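Local coordinates for adhesion and penetration protein autotransporter (Haemophilus influenzae, PDB 3SYJ), which promotes adherence to and invasion of host cells, is probably a serine protease, and through its self-associating passenger domain drives bacterial aggregation, at residues 713-725 / 732-744. Sequence-based numbering, arbitrary orientation.
Sequences ATANVKGLAKLNG and HSQFTLSNNATQI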
ATOM      1  N   ALA A 713     -15.623 -21.066   9.403  1.00 33.76           N
ATOM      2  CA  ALA A 713     -16.087 -19.914  10.167  1.00 33.10           C
ATOM      3  C   ALA A 713     -16.944 -18.944   9.353  1.00 30.38           C
ATOM      4  O   ALA A 713     -16.771 -18.791   8.144  1.00 31.57           O
ATOM      5  CB  ALA A 713     -14.908 -19.192  10.801  1.00 30.45           C
ATOM      6  N   THR A 714     -17.877 -18.293  10.035  1.00 35.36           N
ATOM      7  CA  THR A 714     -18.741 -17.305   9.409  1.00 32.50           C
ATOM      8  C   THR A 714     -18.691 -16.005  10.195  1.00 30.07           C
ATOM      9  O   THR A 714     -18.611 -16.022  11.419  1.00 33.17           O
ATOM     10  CB  THR A 714     -20.189 -17.802   9.361  1.00 31.76           C
ATOM     11  OG1 THR A 714     -20.268 -18.948   8.504  1.00 42.39           O
ATOM     12  CG2 THR A 714     -21.111 -16.719   8.828  1.00 39.95           C
ATOM     13  N   ALA A 715     -18.723 -14.880   9.489  1.00 27.70           N
ATOM     14  CA  ALA A 715     -18.840 -13.580  10.142  1.00 25.17           C
ATOM     15  C   ALA A 715     -19.851 -12.691   9.426  1.00 29.88           C
ATOM     16  O   ALA A 715     -19.977 -12.726   8.201  1.00 28.66           O
ATOM     17  CB  ALA A 715     -17.497 -12.895  10.241  1.00 22.88           C
ATOM     18  N   ASN A 716     -20.565 -11.887  10.204  1.00 25.56           N
ATOM     19  CA  ASN A 716     -21.655 -11.084   9.683  1.00 26.69           C
ATOM     20  C   ASN A 716     -21.624  -9.677  10.273  1.00 27.32           C
ATOM     21  O   ASN A 716     -21.862  -9.497  11.464  1.00 27.75           O
ATOM     22  CB  ASN A 716     -22.974 -11.760  10.046  1.00 32.55           C
ATOM     23  CG  ASN A 716     -23.986 -11.701   8.925  1.00 45.15           C
ATOM     24  OD1 ASN A 716     -24.518 -10.632   8.587  1.00 40.48           O
ATOM     25  ND2 ASN A 716     -24.270 -12.863   8.341  1.00 48.45           N
ATOM     26  N   VAL A 717     -21.309  -8.683   9.452  1.00 24.96           N
ATOM     27  CA  VAL A 717     -21.394  -7.298   9.896  1.00 20.88           C
ATOM     28  C   VAL A 717     -22.619  -6.669   9.265  1.00 24.67           C
ATOM     29  O   VAL A 717     -22.714  -6.577   8.043  1.00 26.54           O
ATOM     30  CB  VAL A 717     -20.146  -6.479   9.527  1.00 18.69           C
ATOM     31  CG1 VAL A 717     -20.352  -5.019   9.902  1.00 19.48           C
ATOM     32  CG2 VAL A 717     -18.921  -7.031  10.229  1.00 17.69           C
ATOM     33  N   LYS A 718     -23.564  -6.242  10.095  1.00 23.06           N
ATOM     34  CA  LYS A 718     -24.852  -5.790   9.582  1.00 24.64           C
ATOM     35  C   LYS A 718     -25.410  -4.614  10.365  1.00 23.88           C
ATOM     36  O   LYS A 718     -25.049  -4.393  11.524  1.00 25.53           O
ATOM     37  CB  LYS A 718     -25.855  -6.942   9.644  1.00 23.98           C
ATOM     38  CG  LYS A 718     -26.231  -7.316  11.065  1.00 22.77           C
ATOM     39  CD  LYS A 718     -26.852  -8.687  11.157  1.00 21.50           C
ATOM     40  CE  LYS A 718     -27.431  -8.903  12.548  1.00 27.07           C
ATOM     41  NZ  LYS A 718     -27.890 -10.303  12.750  1.00 34.31           N
ATOM     42  N   GLY A 719     -26.304  -3.869   9.727  1.00 22.10           N
ATOM     43  CA  GLY A 719     -27.036  -2.807  10.392  1.00 22.71           C
ATOM     44  C   GLY A 719     -26.164  -1.707  10.973  1.00 24.88           C
ATOM     45  O   GLY A 719     -25.291  -1.167  10.294  1.00 26.42           O
ATOM     46  N   LEU A 720     -26.410  -1.378  12.237  1.00 22.56           N
ATOM     47  CA  LEU A 720     -25.739  -0.269  12.906  1.00 24.28           C
ATOM     48  C   LEU A 720     -24.327  -0.656  13.329  1.00 23.79           C
ATOM     49  O   LEU A 720     -24.024  -0.807  14.518  1.00 19.05           O
ATOM     50  CB  LEU A 720     -26.560   0.180  14.111  1.00 21.18           C
ATOM     51  CG  LEU A 720     -27.966   0.655  13.747  1.00 22.36           C
ATOM     52  CD1 LEU A 720     -28.728   1.104  14.979  1.00 18.71           C
ATOM     53  CD2 LEU A 720     -27.881   1.774  12.729  1.00 23.56           C
ATOM     54  N   ALA A 721     -23.471  -0.827  12.334  1.00 21.97           N
ATOM     55  CA  ALA A 721     -22.112  -1.279  12.568  1.00 24.81           C
ATOM     56  C   ALA A 721     -21.222  -0.839  11.421  1.00 25.87           C
ATOM     57  O   ALA A 721     -21.662  -0.749  10.269  1.00 25.34           O
ATOM     58  CB  ALA A 721     -22.070  -2.790  12.716  1.00 22.17           C
ATOM     59  N   LYS A 722     -19.970  -0.554  11.755  1.00 24.57           N
ATOM     60  CA  LYS A 722     -18.980  -0.141  10.782  1.00 24.54           C
ATOM     61  C   LYS A 722     -17.669  -0.856  11.079  1.00 24.93           C
ATOM     62  O   LYS A 722     -17.100  -0.714  12.165  1.00 26.67           O
ATOM     63  CB  LYS A 722     -18.789   1.373  10.843  1.00 24.39           C
ATOM     64  CG  LYS A 722     -17.739   1.921   9.899  1.00 24.99           C
ATOM     65  CD  LYS A 722     -17.667   3.430  10.029  1.00 30.51           C
ATOM     66  CE  LYS A 722     -16.758   4.050   8.992  1.00 34.79           C
ATOM     67  NZ  LYS A 722     -16.846   5.543   9.046  1.00 40.60           N
ATOM     68  N   LEU A 723     -17.206  -1.642  10.114  1.00 24.40           N
ATOM     69  CA  LEU A 723     -15.937  -2.344  10.237  1.00 24.99           C
ATOM     70  C   LEU A 723     -14.801  -1.437   9.793  1.00 28.97           C
ATOM     71  O   LEU A 723     -14.717  -1.061   8.626  1.00 29.25           O
ATOM     72  CB  LEU A 723     -15.949  -3.624   9.402  1.00 23.57           C
ATOM     73  CG  LEU A 723     -14.709  -4.523   9.423  1.00 26.23           C
ATOM     74  CD1 LEU A 723     -14.224  -4.833  10.841  1.00 22.43           C
ATOM     75  CD2 LEU A 723     -14.997  -5.814   8.679  1.00 25.40           C
ATOM     76  N   ASN A 724     -13.938  -1.069  10.734  1.00 26.17           N
ATOM     77  CA  ASN A 724     -12.766  -0.276  10.411  1.00 24.45           C
ATOM     78  C   ASN A 724     -11.551  -1.186  10.376  1.00 27.26           C
ATOM     79  O   ASN A 724     -10.713  -1.162  11.280  1.00 29.44           O
ATOM     80  CB  ASN A 724     -12.586   0.849  11.430  1.00 19.97           C
ATOM     81  CG  ASN A 724     -13.747   1.838  11.417  1.00 26.22           C
ATOM     82  OD1 ASN A 724     -14.133   2.350  10.363  1.00 27.64           O
ATOM     83  ND2 ASN A 724     -14.306   2.112  12.589  1.00 25.09           N
ATOM     84  N   GLY A 725     -11.476  -2.010   9.335  1.00 28.58           N
ATOM     85  CA  GLY A 725     -10.406  -2.983   9.196  1.00 23.06           C
ATOM     86  C   GLY A 725     -10.636  -3.908   8.014  1.00 26.28           C
ATOM     87  O   GLY A 725     -11.654  -3.804   7.324  1.00 24.69           O
ATOM     88  N   HIS A 732     -13.233 -22.765   3.863  1.00 36.53           N
ATOM     89  CA  HIS A 732     -14.614 -22.606   3.415  1.00 35.66           C
ATOM     90  C   HIS A 732     -15.361 -21.551   4.229  1.00 40.76           C
ATOM     91  O   HIS A 732     -16.579 -21.640   4.399  1.00 42.99           O
ATOM     92  CB  HIS A 732     -15.372 -23.934   3.489  1.00 36.88           C
ATOM     93  CG  HIS A 732     -14.814 -25.002   2.602  1.00 51.55           C
ATOM     94  ND1 HIS A 732     -13.645 -25.675   2.893  1.00 61.49           N
ATOM     95  CD2 HIS A 732     -15.272 -25.528   1.441  1.00 53.72           C
ATOM     96  CE1 HIS A 732     -13.401 -26.562   1.944  1.00 60.57           C
ATOM     97  NE2 HIS A 732     -14.374 -26.493   1.052  1.00 61.00           N
ATOM     98  N   SER A 733     -14.632 -20.554   4.723  1.00 33.09           N
ATOM     99  CA  SER A 733     -15.221 -19.489   5.533  1.00 30.13           C
ATOM    100  C   SER A 733     -16.136 -18.569   4.719  1.00 35.03           C
ATOM    101  O   SER A 733     -15.985 -18.451   3.502  1.00 36.41           O
ATOM    102  CB  SER A 733     -14.116 -18.670   6.184  1.00 30.48           C
ATOM    103  OG  SER A 733     -13.259 -18.130   5.197  1.00 32.41           O
ATOM    104  N   GLN A 734     -17.080 -17.916   5.393  1.00 36.08           N
ATOM    105  CA  GLN A 734     -18.029 -17.018   4.727  1.00 34.11           C
ATOM    106  C   GLN A 734     -18.171 -15.686   5.459  1.00 30.08           C
ATOM    107  O   GLN A 734     -18.324 -15.652   6.679  1.00 31.56           O
ATOM    108  CB  GLN A 734     -19.405 -17.669   4.622  1.00 33.12           C
ATOM    109  CG  GLN A 734     -19.409 -19.023   3.941  1.00 44.14           C
ATOM    110  CD  GLN A 734     -20.800 -19.439   3.497  1.00 55.27           C
ATOM    111  OE1 GLN A 734     -21.695 -18.602   3.348  1.00 56.16           O
ATOM    112  NE2 GLN A 734     -20.988 -20.737   3.279  1.00 59.59           N
ATOM    113  N   PHE A 735     -18.131 -14.590   4.713  1.00 29.45           N
ATOM    114  CA  PHE A 735     -18.304 -13.266   5.300  1.00 29.08           C
ATOM    115  C   PHE A 735     -19.405 -12.484   4.604  1.00 30.08           C
ATOM    116  O   PHE A 735     -19.439 -12.418   3.378  1.00 30.88           O
ATOM    117  CB  PHE A 735     -17.004 -12.470   5.244  1.00 26.57           C
ATOM    118  CG  PHE A 735     -17.156 -11.037   5.678  1.00 31.21           C
ATOM    119  CD1 PHE A 735     -17.341 -10.718   7.016  1.00 28.89           C
ATOM    120  CD2 PHE A 735     -17.107 -10.008   4.751  1.00 26.16           C
ATOM    121  CE1 PHE A 735     -17.476  -9.398   7.421  1.00 25.87           C
ATOM    122  CE2 PHE A 735     -17.240  -8.686   5.150  1.00 26.74           C
ATOM    123  CZ  PHE A 735     -17.426  -8.381   6.486  1.00 24.38           C
ATOM    124  N   THR A 736     -20.292 -11.882   5.391  1.00 28.56           N
ATOM    125  CA  THR A 736     -21.400 -11.110   4.842  1.00 25.16           C
ATOM    126  C   THR A 736     -21.455  -9.690   5.406  1.00 31.19           C
ATOM    127  O   THR A 736     -21.454  -9.489   6.621  1.00 31.65           O
ATOM    128  CB  THR A 736     -22.755 -11.789   5.104  1.00 27.89           C
ATOM    129  OG1 THR A 736     -22.754 -13.114   4.556  1.00 33.93           O
ATOM    130  CG2 THR A 736     -23.873 -10.988   4.464  1.00 26.66           C
ATOM    131  N   LEU A 737     -21.492  -8.709   4.513  1.00 25.94           N
ATOM    132  CA  LEU A 737     -21.722  -7.322   4.896  1.00 27.19           C
ATOM    133  C   LEU A 737     -23.100  -6.975   4.374  1.00 27.02           C
ATOM    134  O   LEU A 737     -23.335  -7.030   3.167  1.00 29.33           O
ATOM    135  CB  LEU A 737     -20.672  -6.406   4.263  1.00 27.37           C
ATOM    136  CG  LEU A 737     -20.670  -4.936   4.693  1.00 27.19           C
ATOM    137  CD1 LEU A 737     -20.203  -4.787   6.136  1.00 24.93           C
ATOM    138  CD2 LEU A 737     -19.787  -4.116   3.773  1.00 26.61           C
ATOM    139  N   SER A 738     -24.020  -6.636   5.273  1.00 26.32           N
ATOM    140  CA  SER A 738     -25.413  -6.465   4.870  1.00 25.03           C
ATOM    141  C   SER A 738     -26.171  -5.377   5.616  1.00 25.93           C
ATOM    142  O   SER A 738     -25.640  -4.710   6.502  1.00 28.28           O
ATOM    143  CB  SER A 738     -26.169  -7.789   5.022  1.00 26.39           C
ATOM    144  OG  SER A 738     -26.400  -8.087   6.387  1.00 27.07           O
ATOM    145  N   ASN A 739     -27.433  -5.208   5.235  1.00 27.84           N
ATOM    146  CA  ASN A 739     -28.348  -4.322   5.942  1.00 26.26           C
ATOM    147  C   ASN A 739     -27.777  -2.937   6.204  1.00 26.67           C
ATOM    148  O   ASN A 739     -27.901  -2.390   7.300  1.00 26.77           O
ATOM    149  CB  ASN A 739     -28.819  -4.988   7.232  1.00 27.56           C
ATOM    150  CG  ASN A 739     -29.583  -6.275   6.965  1.00 31.04           C
ATOM    151  OD1 ASN A 739     -30.741  -6.239   6.553  1.00 29.24           O
ATOM    152  ND2 ASN A 739     -28.935  -7.415   7.183  1.00 24.26           N
ATOM    153  N   ASN A 740     -27.151  -2.382   5.173  1.00 28.98           N
ATOM    154  CA  ASN A 740     -26.684  -1.002   5.182  1.00 29.31           C
ATOM    155  C   ASN A 740     -25.485  -0.728   6.091  1.00 29.57           C
ATOM    156  O   ASN A 740     -25.183   0.426   6.397  1.00 28.56           O
ATOM    157  CB  ASN A 740     -27.829  -0.043   5.511  1.00 31.70           C
ATOM    158  CG  ASN A 740     -27.582   1.347   4.968  1.00 48.49           C
ATOM    159  OD1 ASN A 740     -27.505   2.321   5.723  1.00 48.76           O
ATOM    160  ND2 ASN A 740     -27.428   1.445   3.648  1.00 46.93           N
ATOM    161  N   ALA A 741     -24.796  -1.783   6.515  1.00 27.87           N
ATOM    162  CA  ALA A 741     -23.564  -1.606   7.272  1.00 26.28           C
ATOM    163  C   ALA A 741     -22.471  -1.087   6.351  1.00 27.56           C
ATOM    164  O   ALA A 741     -22.607  -1.131   5.130  1.00 29.41           O
ATOM    165  CB  ALA A 741     -23.137  -2.910   7.926  1.00 25.43           C
ATOM    166  N   THR A 742     -21.383  -0.602   6.944  1.00 28.71           N
ATOM    167  CA  THR A 742     -20.265  -0.054   6.190  1.00 27.07           C
ATOM    168  C   THR A 742     -18.959  -0.731   6.591  1.00 27.23           C
ATOM    169  O   THR A 742     -18.762  -1.067   7.761  1.00 26.45           O
ATOM    170  CB  THR A 742     -20.137   1.459   6.430  1.00 26.97           C
ATOM    171  OG1 THR A 742     -21.343   2.101   6.016  1.00 32.53           O
ATOM    172  CG2 THR A 742     -18.971   2.044   5.648  1.00 22.62           C
ATOM    173  N   GLN A 743     -18.079  -0.943   5.616  1.00 25.54           N
ATOM    174  CA  GLN A 743     -16.716  -1.380   5.903  1.00 31.93           C
ATOM    175  C   GLN A 743     -15.684  -0.450   5.283  1.00 29.98           C
ATOM    176  O   GLN A 743     -15.723  -0.181   4.088  1.00 29.03           O
ATOM    177  CB  GLN A 743     -16.449  -2.807   5.413  1.00 31.70           C
ATOM    178  CG  GLN A 743     -14.966  -3.178   5.519  1.00 27.30           C
ATOM    179  CD  GLN A 743     -14.643  -4.566   4.996  1.00 28.60           C
ATOM    180  OE1 GLN A 743     -15.499  -5.250   4.434  1.00 28.70           O
ATOM    181  NE2 GLN A 743     -13.392  -4.986   5.176  1.00 32.22           N
ATOM    182  N   ILE A 744     -14.763   0.044   6.101  1.00 23.84           N
ATOM    183  CA  ILE A 744     -13.610   0.750   5.575  1.00 31.25           C
ATOM    184  C   ILE A 744     -12.422  -0.185   5.688  1.00 31.59           C
ATOM    185  O   ILE A 744     -11.786  -0.274   6.742  1.00 25.79           O
ATOM    186  CB  ILE A 744     -13.303   2.047   6.335  1.00 27.16           C
ATOM    187  CG1 ILE A 744     -14.586   2.833   6.600  1.00 28.37           C
ATOM    188  CG2 ILE A 744     -12.311   2.889   5.548  1.00 26.43           C
ATOM    189  CD1 ILE A 744     -15.239   3.362   5.360  1.00 31.98           C
TER
HETATM  190  O   HOH W   1     -21.479 -14.819   6.509  1.00 32.07           O
HETATM  191  O   HOH W   2     -25.780   1.400   9.395  1.00 35.25           O
HETATM  192  O   HOH W   3     -22.241   1.985   9.007  1.00 36.03           O
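F735 reaches across to three residues of 713-725 on the inner face of two successive turns of the passenger-domain beta-helix. With CG anti to the backbone N (chi1 173°), the ring leans toward 713-725; A715 CB lies in the ring plane at the edge, 3.9 Å from F735 CD1, and V717 CG2 meets F735 CE1 at the same edge, 3.9 Å away. L723 CD2 arrives from the next strand, 4.2 Å from F735 CZ. V717's other branch, CG1, lies alongside L737 CD1 at 3.8 Å and close to A741 CB. Beyond it L723 and Q743 run side by side. The extended Q743 side chain donates a hydrogen bond from NE2 to G725 O (3.0 Å), NE2 lying in the G725 carbonyl plane and the oxygen 19° out of the Q743 amide plane; a weak bond to N746 O gives the buried NE2 a second acceptor. On the outer face N716 lies beside T736, ND2 3.7 Å from T736 CB, and water 1 bridges T736 OG1 and A715 O. K722 CE presses tightly on I744 CG1, at 3.5 Å. Parallel backbone bonds such as V717 N to T736 O (2.9 Å) tie strand 714-718 to 734-738, and others tie 721-723 to 742-744. The first pair continues into strands 659-662 and 754-758, the second into 701-709 and 761-763, while V727 and L729 of strand 727-729 pack against F735 inside the coil.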